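Long-range contact in phenylacetic acid degradation-related protein (Silicibacter sp., PDB 2QWZ), which is probably a thioesterase that hydrolyses acyl thioesters, with a possible link to phenylacetic acid breakdown: residues A103-R109 / A144-T150. Sequence-based numbering, arbitrary orientation.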
loop_
_atom_site.group_PDB
_atom_site.type_symbol
_atom_site.label_atom_id
_atom_site.label_comp_id
_atom_site.label_asym_id
_atom_site.label_seq_id
_atom_site.Cartn_x
_atom_site.Cartn_y
_atom_site.Cartn_z
ATOM N N ALA A 103 1.006 -6.914 -1.735
ATOM C CA ALA A 103 -0.363 -6.741 -2.214
ATOM C C ALA A 103 -1.008 -5.549 -1.533
ATOM O O ALA A 103 -0.913 -5.390 -0.310
ATOM C CB ALA A 103 -1.209 -7.974 -1.860
ATOM N N SER A 104 -1.705 -4.725 -2.306
ATOM C CA SER A 104 -2.484 -3.680 -1.723
ATOM C C SER A 104 -3.859 -3.716 -2.345
ATOM O O SER A 104 -4.040 -4.130 -3.512
ATOM C CB SER A 104 -1.803 -2.325 -1.883
ATOM O OG SER A 104 -1.918 -1.853 -3.201
ATOM N N LEU A 105 -4.843 -3.353 -1.555
ATOM C CA LEU A 105 -6.227 -3.431 -1.974
ATOM C C LEU A 105 -6.992 -2.281 -1.381
ATOM O O LEU A 105 -6.845 -2.014 -0.193
ATOM C CB LEU A 105 -6.875 -4.728 -1.476
ATOM C CG LEU A 105 -6.541 -6.081 -2.126
ATOM C CD1 LEU A 105 -5.492 -6.839 -1.327
ATOM C CD2 LEU A 105 -7.827 -6.897 -2.266
ATOM N N ASP A 106 -7.786 -1.605 -2.210
ATOM C CA ASP A 106 -8.732 -0.599 -1.764
ATOM C C ASP A 106 -10.161 -1.090 -2.002
ATOM O O ASP A 106 -10.517 -1.474 -3.098
ATOM C CB ASP A 106 -8.440 0.724 -2.497
ATOM C CG ASP A 106 -7.039 1.200 -2.247
ATOM O OD1 ASP A 106 -6.771 1.781 -1.159
ATOM O OD2 ASP A 106 -6.173 0.945 -3.110
ATOM N N PHE A 107 -10.978 -1.077 -0.965
ATOM C CA PHE A 107 -12.348 -1.546 -1.057
ATOM C C PHE A 107 -13.268 -0.324 -1.167
ATOM O O PHE A 107 -13.348 0.478 -0.242
ATOM C CB PHE A 107 -12.685 -2.427 0.164
ATOM C CG PHE A 107 -11.745 -3.633 0.341
ATOM C CD1 PHE A 107 -11.932 -4.786 -0.381
ATOM C CD2 PHE A 107 -10.723 -3.612 1.271
ATOM C CE1 PHE A 107 -11.092 -5.880 -0.225
ATOM C CE2 PHE A 107 -9.872 -4.702 1.423
ATOM C CZ PHE A 107 -10.075 -5.836 0.681
HETATM N N MSE A 108 -13.959 -0.185 -2.287
HETATM C CA MSE A 108 -14.710 1.037 -2.582
HETATM C C MSE A 108 -16.215 0.872 -2.493
HETATM O O MSE A 108 -16.924 1.781 -2.078
HETATM C CB MSE A 108 -14.297 1.529 -3.963
HETATM C CG MSE A 108 -12.801 1.829 -4.019
HETATM SE SE MSE A 108 -12.060 2.412 -5.697
HETATM C CE MSE A 108 -12.592 0.908 -6.801
ATOM N N ARG A 109 -16.729 -0.265 -2.938
ATOM C CA ARG A 109 -18.154 -0.516 -2.873
ATOM C C ARG A 109 -18.416 -1.947 -2.467
ATOM O O ARG A 109 -17.584 -2.823 -2.680
ATOM C CB ARG A 109 -18.840 -0.166 -4.207
ATOM C CG ARG A 109 -19.057 1.323 -4.394
ATOM C CD ARG A 109 -19.062 1.744 -5.855
ATOM N NE ARG A 109 -17.691 1.830 -6.372
ATOM C CZ ARG A 109 -17.103 2.920 -6.877
ATOM N NH1 ARG A 109 -17.729 4.085 -6.968
ATOM N NH2 ARG A 109 -15.855 2.834 -7.313
ATOM N N ALA A 144 -19.551 0.540 -11.691
ATOM C CA ALA A 144 -18.687 1.102 -10.648
ATOM C C ALA A 144 -17.859 -0.010 -10.015
ATOM O O ALA A 144 -18.426 -0.976 -9.496
ATOM C CB ALA A 144 -19.537 1.808 -9.587
ATOM N N PRO A 145 -16.518 0.102 -10.059
ATOM C CA PRO A 145 -15.735 -1.000 -9.486
ATOM C C PRO A 145 -15.923 -1.158 -7.982
ATOM O O PRO A 145 -15.940 -0.177 -7.231
ATOM C CB PRO A 145 -14.271 -0.640 -9.824
ATOM C CG PRO A 145 -14.257 0.798 -10.167
ATOM C CD PRO A 145 -15.658 1.173 -10.610
ATOM N N VAL A 146 -16.026 -2.394 -7.528
ATOM C CA VAL A 146 -16.165 -2.611 -6.097
ATOM C C VAL A 146 -14.838 -2.451 -5.355
ATOM O O VAL A 146 -14.825 -2.125 -4.168
ATOM C CB VAL A 146 -16.815 -3.961 -5.787
ATOM C CG1 VAL A 146 -18.133 -4.012 -6.498
ATOM C CG2 VAL A 146 -15.916 -5.109 -6.174
ATOM N N ALA A 147 -13.736 -2.638 -6.056
ATOM C CA ALA A 147 -12.416 -2.688 -5.416
ATOM C C ALA A 147 -11.321 -2.441 -6.420
ATOM O O ALA A 147 -11.568 -2.538 -7.590
ATOM C CB ALA A 147 -12.186 -4.045 -4.726
ATOM N N ARG A 148 -10.114 -2.088 -5.951
ATOM C CA ARG A 148 -8.933 -1.970 -6.813
ATOM C C ARG A 148 -7.708 -2.453 -6.086
ATOM O O ARG A 148 -7.674 -2.445 -4.886
ATOM C CB ARG A 148 -8.746 -0.561 -7.424
ATOM C CG ARG A 148 -8.166 0.595 -6.642
ATOM C CD ARG A 148 -6.730 1.034 -7.152
ATOM N NE ARG A 148 -5.840 0.570 -6.118
ATOM C CZ ARG A 148 -4.675 -0.029 -6.283
ATOM N NH1 ARG A 148 -4.131 -0.164 -7.473
ATOM N NH2 ARG A 148 -4.057 -0.449 -5.196
ATOM N N SER A 149 -6.740 -2.956 -6.819
ATOM C CA SER A 149 -5.578 -3.606 -6.198
ATOM C C SER A 149 -4.341 -3.501 -7.035
ATOM O O SER A 149 -4.449 -3.327 -8.222
ATOM C CB SER A 149 -5.871 -5.099 -5.962
ATOM O OG SER A 149 -4.807 -5.756 -5.337
ATOM N N THR A 150 -3.173 -3.609 -6.376
ATOM C CA THR A 150 -1.884 -3.655 -6.994
ATOM C C THR A 150 -1.210 -4.877 -6.409
ATOM O O THR A 150 -1.268 -5.107 -5.195
ATOM C CB THR A 150 -1.009 -2.425 -6.652
ATOM O OG1 THR A 150 -1.731 -1.220 -6.967
ATOM C CG2 THR A 150 0.243 -2.428 -7.447
HETATM O O HOH W 1 -3.393 1.031 -2.535
#
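S104 and D106 pair with T150 and R148 through two-way backbone hydrogen bonds, D106 N to R148 O measuring 2.8 Å, in antiparallel strands whose local axes run 166° apart. Alongside D106, R148 NE donates to D106 OD2 at 3.0 Å, on its anti side, forming a salt bridge; NH2 reaches the same oxygen at 3.3 Å, the two groups' planes being 50° apart. R148 NH1 donates to T150 OG1 at 2.7 Å, close to the guanidinium plane, which helps fix how the group is turned, while D106 OD1 bonds N102 of a second subunit. An alanine in place of R148 would probably leave the D106 carboxylate without its opposite charge in this buried contact. Strand 99-107 is outermost in its own subunit's sheet, but 103-106 pair antiparallel with a strand of the second subunit, continuing the sheet; helix 73-92 packs on the L105 and S149 face, consistent with the hot-dog fold of thioesterases. With chi1 at -178°, S149 OG turns away from its own N and donates to S104 O at 2.6 Å. V146 and A147 form a classic beta bulge opposite L137, and V146 O takes M108 N and R109 N from one face of its plane. R109 NE donates to P145 O at 2.8 Å and NH2 joins it side-on. A144 CB lies over one guanidinium face; R109 NH2 also bonds L124 of a third subunit. M108 CE packs 3.8 Å from P145 CG.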